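Local coordinates for protein ethylbenzene dehydrogenase alpha-subunit (Aromatoleum aromaticum, PDB 2IVF) that is the large molybdopterin-binding subunit of a molybdenum enzyme, holding a molybdenum atom, two pterin dinucleotide cofactors and an iron-sulfur cluster, at residues A[147-159]-A[638-650]. Sequence-based numbering, arbitrary orientation.
With MD1 (phosphoric acid 4-(2-amino-4-oxo-3,4,5,6,-tetrahydro-pteridin-6-yl)-2-hydroxy-3,4-dimercapto-but-3-en-yl ester guanylate ester), chain N.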
loop_
_atom_site.group_PDB
_atom_site.type_symbol
_atom_site.label_atom_id
_atom_site.label_comp_id
_atom_site.label_asym_id
_atom_site.label_seq_id
_atom_site.Cartn_x
_atom_site.Cartn_y
_atom_site.Cartn_z
ATOM N N LEU A 147 11.665 -25.017 10.490
ATOM C CA LEU A 147 11.900 -25.827 9.304
ATOM C C LEU A 147 13.372 -25.974 9.088
ATOM O O LEU A 147 14.128 -24.996 9.245
ATOM C CB LEU A 147 11.307 -25.103 8.103
ATOM C CG LEU A 147 9.797 -24.933 8.177
ATOM C CD1 LEU A 147 9.313 -24.022 6.981
ATOM C CD2 LEU A 147 9.133 -26.297 8.207
ATOM N N LYS A 148 13.756 -27.159 8.645
ATOM C CA LYS A 148 15.110 -27.451 8.274
ATOM C C LYS A 148 15.168 -27.908 6.810
ATOM O O LYS A 148 14.393 -28.748 6.373
ATOM C CB LYS A 148 15.673 -28.519 9.199
ATOM C CG LYS A 148 17.090 -28.994 8.824
ATOM C CD LYS A 148 17.693 -29.657 10.039
ATOM C CE LYS A 148 19.043 -30.216 9.823
ATOM N NZ LYS A 148 19.635 -30.402 11.196
ATOM N N ARG A 149 16.131 -27.364 6.090
ATOM C CA ARG A 149 16.328 -27.671 4.700
ATOM C C ARG A 149 16.614 -29.143 4.500
ATOM O O ARG A 149 17.443 -29.744 5.196
ATOM C CB ARG A 149 17.516 -26.864 4.155
ATOM C CG ARG A 149 17.928 -27.226 2.763
ATOM C CD ARG A 149 18.936 -26.207 2.227
ATOM N NE ARG A 149 20.222 -26.225 2.954
ATOM C CZ ARG A 149 21.254 -27.030 2.715
ATOM N NH1 ARG A 149 21.204 -27.985 1.783
ATOM N NH2 ARG A 149 22.357 -26.906 3.451
ATOM N N VAL A 150 15.942 -29.691 3.495
ATOM C CA VAL A 150 16.122 -31.045 3.084
ATOM C C VAL A 150 16.862 -31.191 1.754
ATOM O O VAL A 150 17.712 -32.061 1.635
ATOM C CB VAL A 150 14.758 -31.763 3.034
ATOM C CG1 VAL A 150 14.872 -33.105 2.290
ATOM C CG2 VAL A 150 14.293 -32.020 4.464
ATOM N N GLY A 151 16.520 -30.367 0.767
ATOM C CA GLY A 151 17.194 -30.419 -0.534
ATOM C C GLY A 151 18.330 -29.406 -0.582
ATOM O O GLY A 151 18.991 -29.147 0.434
ATOM N N LYS A 152 18.563 -28.857 -1.765
ATOM C CA LYS A 152 19.526 -27.782 -1.963
ATOM C C LYS A 152 18.888 -26.518 -1.477
ATOM O O LYS A 152 17.664 -26.443 -1.344
ATOM C CB LYS A 152 19.821 -27.589 -3.449
ATOM C CG LYS A 152 20.372 -28.757 -4.165
ATOM C CD LYS A 152 21.684 -29.205 -3.593
ATOM C CE LYS A 152 22.411 -30.134 -4.561
ATOM N NZ LYS A 152 23.584 -30.851 -3.954
ATOM N N ARG A 153 19.697 -25.501 -1.218
ATOM C CA ARG A 153 19.132 -24.195 -0.893
ATOM C C ARG A 153 18.247 -23.698 -2.024
ATOM O O ARG A 153 18.670 -23.670 -3.200
ATOM C CB ARG A 153 20.230 -23.183 -0.579
ATOM C CG ARG A 153 20.971 -23.477 0.733
ATOM C CD ARG A 153 22.253 -22.666 0.896
ATOM N NE ARG A 153 22.811 -22.814 2.246
ATOM C CZ ARG A 153 24.061 -22.514 2.594
ATOM N NH1 ARG A 153 24.942 -22.059 1.703
ATOM N NH2 ARG A 153 24.436 -22.693 3.836
ATOM N N GLY A 154 17.018 -23.336 -1.672
ATOM C CA GLY A 154 16.065 -22.837 -2.650
ATOM C C GLY A 154 15.239 -23.883 -3.370
ATOM O O GLY A 154 14.451 -23.540 -4.239
ATOM N N GLU A 155 15.436 -25.161 -3.058
ATOM C CA GLU A 155 14.752 -26.222 -3.782
ATOM C C GLU A 155 13.308 -26.407 -3.357
ATOM O O GLU A 155 12.529 -27.061 -4.067
ATOM C CB GLU A 155 15.517 -27.530 -3.605
ATOM C CG GLU A 155 15.055 -28.563 -4.567
ATOM C CD GLU A 155 15.965 -29.753 -4.654
ATOM O OE1 GLU A 155 16.848 -29.930 -3.781
ATOM O OE2 GLU A 155 15.740 -30.523 -5.600
ATOM N N GLY A 156 12.971 -25.902 -2.165
ATOM C CA GLY A 156 11.605 -25.952 -1.639
ATOM C C GLY A 156 11.268 -27.272 -0.987
ATOM O O GLY A 156 10.106 -27.736 -1.028
ATOM N N LYS A 157 12.299 -27.898 -0.424
ATOM C CA LYS A 157 12.152 -29.133 0.320
ATOM C C LYS A 157 12.531 -28.883 1.784
ATOM O O LYS A 157 13.700 -28.572 2.106
ATOM C CB LYS A 157 13.029 -30.252 -0.273
ATOM C CG LYS A 157 12.737 -30.639 -1.741
ATOM C CD LYS A 157 13.532 -31.896 -2.127
ATOM C CE LYS A 157 13.319 -32.295 -3.583
ATOM N NZ LYS A 157 14.045 -33.535 -3.910
ATOM N N TRP A 158 11.527 -28.995 2.662
ATOM C CA TRP A 158 11.667 -28.695 4.063
ATOM C C TRP A 158 11.105 -29.795 4.945
ATOM O O TRP A 158 10.227 -30.575 4.555
ATOM C CB TRP A 158 10.845 -27.436 4.362
ATOM C CG TRP A 158 11.232 -26.197 3.641
ATOM C CD1 TRP A 158 10.563 -25.583 2.610
ATOM C CD2 TRP A 158 12.339 -25.349 3.961
ATOM N NE1 TRP A 158 11.209 -24.410 2.266
ATOM C CE2 TRP A 158 12.293 -24.243 3.089
ATOM C CE3 TRP A 158 13.359 -25.412 4.921
ATOM C CZ2 TRP A 158 13.213 -23.231 3.147
ATOM C CZ3 TRP A 158 14.293 -24.407 4.964
ATOM C CH2 TRP A 158 14.212 -23.324 4.088
ATOM N N LYS A 159 11.639 -29.880 6.155
ATOM C CA LYS A 159 11.041 -30.697 7.205
ATOM C C LYS A 159 10.954 -29.901 8.499
ATOM O O LYS A 159 11.755 -28.989 8.764
ATOM C CB LYS A 159 11.851 -31.966 7.406
ATOM C CG LYS A 159 13.117 -31.816 8.238
ATOM C CD LYS A 159 13.889 -33.123 8.240
ATOM C CE LYS A 159 15.288 -32.970 8.817
ATOM N NZ LYS A 159 16.020 -34.258 8.839
ATOM N N ARG A 638 7.051 -15.311 7.671
ATOM C CA ARG A 638 6.570 -15.491 6.337
ATOM C C ARG A 638 7.667 -16.180 5.490
ATOM O O ARG A 638 8.872 -16.013 5.738
ATOM C CB ARG A 638 6.216 -14.089 5.825
ATOM C CG ARG A 638 5.680 -13.936 4.443
ATOM C CD ARG A 638 5.660 -12.438 4.044
ATOM N NE ARG A 638 7.009 -12.051 3.669
ATOM C CZ ARG A 638 7.509 -12.149 2.440
ATOM N NH1 ARG A 638 6.779 -12.600 1.418
ATOM N NH2 ARG A 638 8.755 -11.831 2.246
ATOM N N MET A 639 7.246 -16.988 4.521
ATOM C CA MET A 639 8.203 -17.652 3.642
ATOM C C MET A 639 8.631 -16.681 2.544
ATOM O O MET A 639 8.065 -16.638 1.438
ATOM C CB MET A 639 7.689 -18.964 3.079
ATOM C CG MET A 639 8.745 -19.671 2.283
ATOM S SD MET A 639 10.152 -20.206 3.281
ATOM C CE MET A 639 9.514 -21.638 4.124
ATOM N N SER A 640 9.606 -15.846 2.900
ATOM C CA SER A 640 10.177 -14.880 1.963
ATOM C C SER A 640 10.996 -15.598 0.929
ATOM O O SER A 640 11.379 -16.733 1.120
ATOM C CB SER A 640 11.070 -13.868 2.703
ATOM O OG SER A 640 12.251 -14.464 3.164
ATOM N N SER A 641 11.270 -14.911 -0.173
ATOM C CA SER A 641 12.103 -15.465 -1.198
ATOM C C SER A 641 13.471 -15.795 -0.650
ATOM O O SER A 641 14.064 -16.821 -1.035
ATOM C CB SER A 641 12.202 -14.503 -2.389
ATOM O OG SER A 641 12.810 -13.309 -2.010
ATOM N N SER A 642 13.984 -14.965 0.268
ATOM C CA SER A 642 15.321 -15.244 0.844
ATOM C C SER A 642 15.333 -16.417 1.824
ATOM O O SER A 642 16.313 -17.176 1.873
ATOM C CB SER A 642 15.955 -13.990 1.485
ATOM O OG SER A 642 15.934 -12.910 0.562
ATOM N N ALA A 643 14.270 -16.544 2.616
ATOM C CA ALA A 643 14.083 -17.675 3.527
ATOM C C ALA A 643 14.057 -18.999 2.790
ATOM O O ALA A 643 14.442 -20.025 3.338
ATOM C CB ALA A 643 12.772 -17.492 4.378
ATOM N N MET A 644 13.599 -18.985 1.536
ATOM C CA MET A 644 13.617 -20.187 0.708
ATOM C C MET A 644 15.012 -20.734 0.493
ATOM O O MET A 644 15.174 -21.900 0.161
ATOM C CB MET A 644 12.882 -19.939 -0.607
ATOM C CG MET A 644 11.357 -19.876 -0.382
ATOM S SD MET A 644 10.694 -21.483 0.093
ATOM C CE MET A 644 10.913 -22.463 -1.411
ATOM N N TYR A 645 16.028 -19.898 0.677
ATOM C CA TYR A 645 17.406 -20.334 0.535
ATOM C C TYR A 645 18.090 -20.618 1.853
ATOM O O TYR A 645 19.260 -20.985 1.880
ATOM C CB TYR A 645 18.222 -19.268 -0.191
ATOM C CG TYR A 645 17.826 -19.105 -1.605
ATOM C CD1 TYR A 645 16.775 -18.284 -1.928
ATOM C CD2 TYR A 645 18.478 -19.800 -2.638
ATOM C CE1 TYR A 645 16.380 -18.126 -3.219
ATOM C CE2 TYR A 645 18.072 -19.622 -3.967
ATOM C CZ TYR A 645 17.012 -18.760 -4.216
ATOM O OH TYR A 645 16.528 -18.515 -5.498
ATOM N N ALA A 646 17.360 -20.495 2.940
ATOM C CA ALA A 646 17.924 -20.717 4.252
ATOM C C ALA A 646 18.114 -22.198 4.546
ATOM O O ALA A 646 17.503 -23.087 3.925
ATOM C CB ALA A 646 17.005 -20.093 5.313
ATOM N N ASP A 647 18.978 -22.471 5.508
ATOM C CA ASP A 647 19.152 -23.790 6.031
ATOM C C ASP A 647 18.165 -24.069 7.125
ATOM O O ASP A 647 17.756 -25.205 7.284
ATOM C CB ASP A 647 20.562 -23.952 6.559
ATOM C CG ASP A 647 21.588 -23.625 5.513
ATOM O OD1 ASP A 647 21.478 -24.137 4.365
ATOM O OD2 ASP A 647 22.494 -22.847 5.842
ATOM N N ILE A 648 17.802 -23.027 7.877
ATOM C CA ILE A 648 16.931 -23.137 9.032
ATOM C C ILE A 648 16.002 -21.930 9.006
ATOM O O ILE A 648 16.450 -20.790 8.837
ATOM C CB ILE A 648 17.751 -23.117 10.369
ATOM C CG1 ILE A 648 18.659 -24.326 10.513
ATOM C CG2 ILE A 648 16.802 -23.021 11.580
ATOM C CD1 ILE A 648 17.955 -25.674 10.617
ATOM N N VAL A 649 14.703 -22.160 9.160
ATOM C CA VAL A 649 13.760 -21.070 9.295
ATOM C C VAL A 649 13.073 -21.239 10.644
ATOM O O VAL A 649 12.533 -22.328 10.946
ATOM C CB VAL A 649 12.747 -21.064 8.142
ATOM C CG1 VAL A 649 11.727 -19.925 8.320
ATOM C CG2 VAL A 649 13.482 -20.957 6.780
ATOM N N LEU A 650 13.103 -20.161 11.448
ATOM C CA LEU A 650 12.562 -20.160 12.804
ATOM C C LEU A 650 11.275 -19.353 12.800
ATOM O O LEU A 650 11.293 -18.177 12.379
ATOM C CB LEU A 650 13.536 -19.478 13.730
ATOM C CG LEU A 650 14.890 -20.153 13.868
ATOM C CD1 LEU A 650 15.728 -19.342 14.811
ATOM C CD2 LEU A 650 14.741 -21.598 14.334
HETATM P PB MD1 N . 13.373 -5.587 3.499
HETATM O O3B MD1 N . 11.861 -5.962 3.229
HETATM O O1B MD1 N . 13.448 -5.048 4.882
HETATM O O2B MD1 N . 14.317 -6.606 2.987
HETATM O O3A MD1 N . 13.557 -4.354 2.518
HETATM C C10 MD1 N . 13.300 -2.990 2.916
HETATM C C11 MD1 N . 13.432 -2.200 1.624
HETATM O O11 MD1 N . 12.162 -2.454 0.931
HETATM C C12 MD1 N . 13.527 -0.727 1.918
HETATM S S12 MD1 N . 13.086 -0.079 3.439
HETATM C C13 MD1 N . 13.907 0.168 0.950
HETATM S S13 MD1 N . 13.971 1.831 1.233
HETATM C C14 MD1 N . 14.318 -0.252 -0.409
HETATM N N15 MD1 N . 13.571 0.222 -1.524
HETATM C C16 MD1 N . 13.820 -0.232 -2.794
HETATM C C15 MD1 N . 13.132 0.372 -3.830
HETATM O O14 MD1 N . 12.316 1.309 -3.622
HETATM N N17 MD1 N . 13.355 -0.171 -5.054
HETATM C C17 MD1 N . 14.270 -1.206 -5.247
HETATM N N16 MD1 N . 14.426 -1.638 -6.491
HETATM N N18 MD1 N . 14.956 -1.735 -4.221
HETATM C C20 MD1 N . 14.744 -1.256 -3.014
HETATM N N8 MD1 N . 15.472 -1.750 -1.980
HETATM C C7 MD1 N . 15.298 -1.383 -0.600
HETATM P PA MD1 N . 11.094 -7.362 3.018
HETATM O O1A MD1 N . 9.675 -7.082 3.394
HETATM O O2A MD1 N . 11.351 -7.814 1.632
HETATM O "O5'" MD1 N . 11.744 -8.389 4.026
HETATM C "C5'" MD1 N . 11.449 -8.194 5.404
HETATM C "C4'" MD1 N . 10.994 -9.463 5.997
HETATM O "O4'" MD1 N . 10.580 -9.091 7.306
HETATM C "C1'" MD1 N . 9.554 -10.029 7.632
HETATM N N9 MD1 N . 8.689 -9.619 8.747
HETATM C C4 MD1 N . 8.775 -10.142 9.961
HETATM N N3 MD1 N . 9.626 -11.082 10.437
HETATM C C2 MD1 N . 9.555 -11.465 11.712
HETATM N N2 MD1 N . 10.415 -12.396 12.204
HETATM N N1 MD1 N . 8.543 -10.940 12.493
HETATM C C6 MD1 N . 7.647 -9.988 12.073
HETATM O O6 MD1 N . 6.828 -9.534 12.873
HETATM C C5 MD1 N . 7.768 -9.555 10.744
HETATM N N7 MD1 N . 7.104 -8.701 9.972
HETATM C C8 MD1 N . 7.680 -8.742 8.768
HETATM C "C2'" MD1 N . 8.720 -10.146 6.360
HETATM O "O2'" MD1 N . 7.980 -11.387 6.262
HETATM C "C3'" MD1 N . 9.754 -9.952 5.241
HETATM O "O3'" MD1 N . 10.054 -11.196 4.555
HETATM O O HOH W 1 13.926 -24.133 -0.258
#
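Leu147 and Val649 form a hydrogen-bonded pair where strands 147-149 and 648-650 run antiparallel at 168°, Leu147 N donating to Val649 O (2.9 Å) and Val649 N to Leu147 O; Arg149 N adds a bond to Asp647 O. Beyond the strand end, two arginines clasp the Asp647 carboxylate in salt bridges. Arg153, extended from CG to NE, meets it side-on, NE reaching Asp647 OD1 and NH2 reaching Asp647 OD2, both at 2.8 Å. Arg149 bends at chi3 (66°), which brings NE to the anti lone pair of Asp647 OD1 (2.8 Å), the Arg149 guanidinium plane turned 60° from the carboxylate, while NH1 holds Gly151 O. OD2 also accepts from Ile632 N, so the carboxylate is fixed in rotation and probably stays ionised. On the Leu147 and Val649 face, Trp158 makes Met-aromatic contacts from two directions, both near NE1: Met639 CE sits over one ring face, near the rim, and Met644 SD at the edge takes a weak bond from Trp158 NE1 (3.7 Å). Gly154 CA makes a CH-pi contact over one face of the Tyr645 ring. Just before Met639, Arg638 grips the MD1 ribose, NE to O2' and NH2 to O3' (2.7 Å). The hairpin thus extends the mixed sheet past strand 648-651, with strand 631-636 on that strand's other side, helix 163-181 against Ile648, and Phe103 of the beta-subunit packed on Trp158.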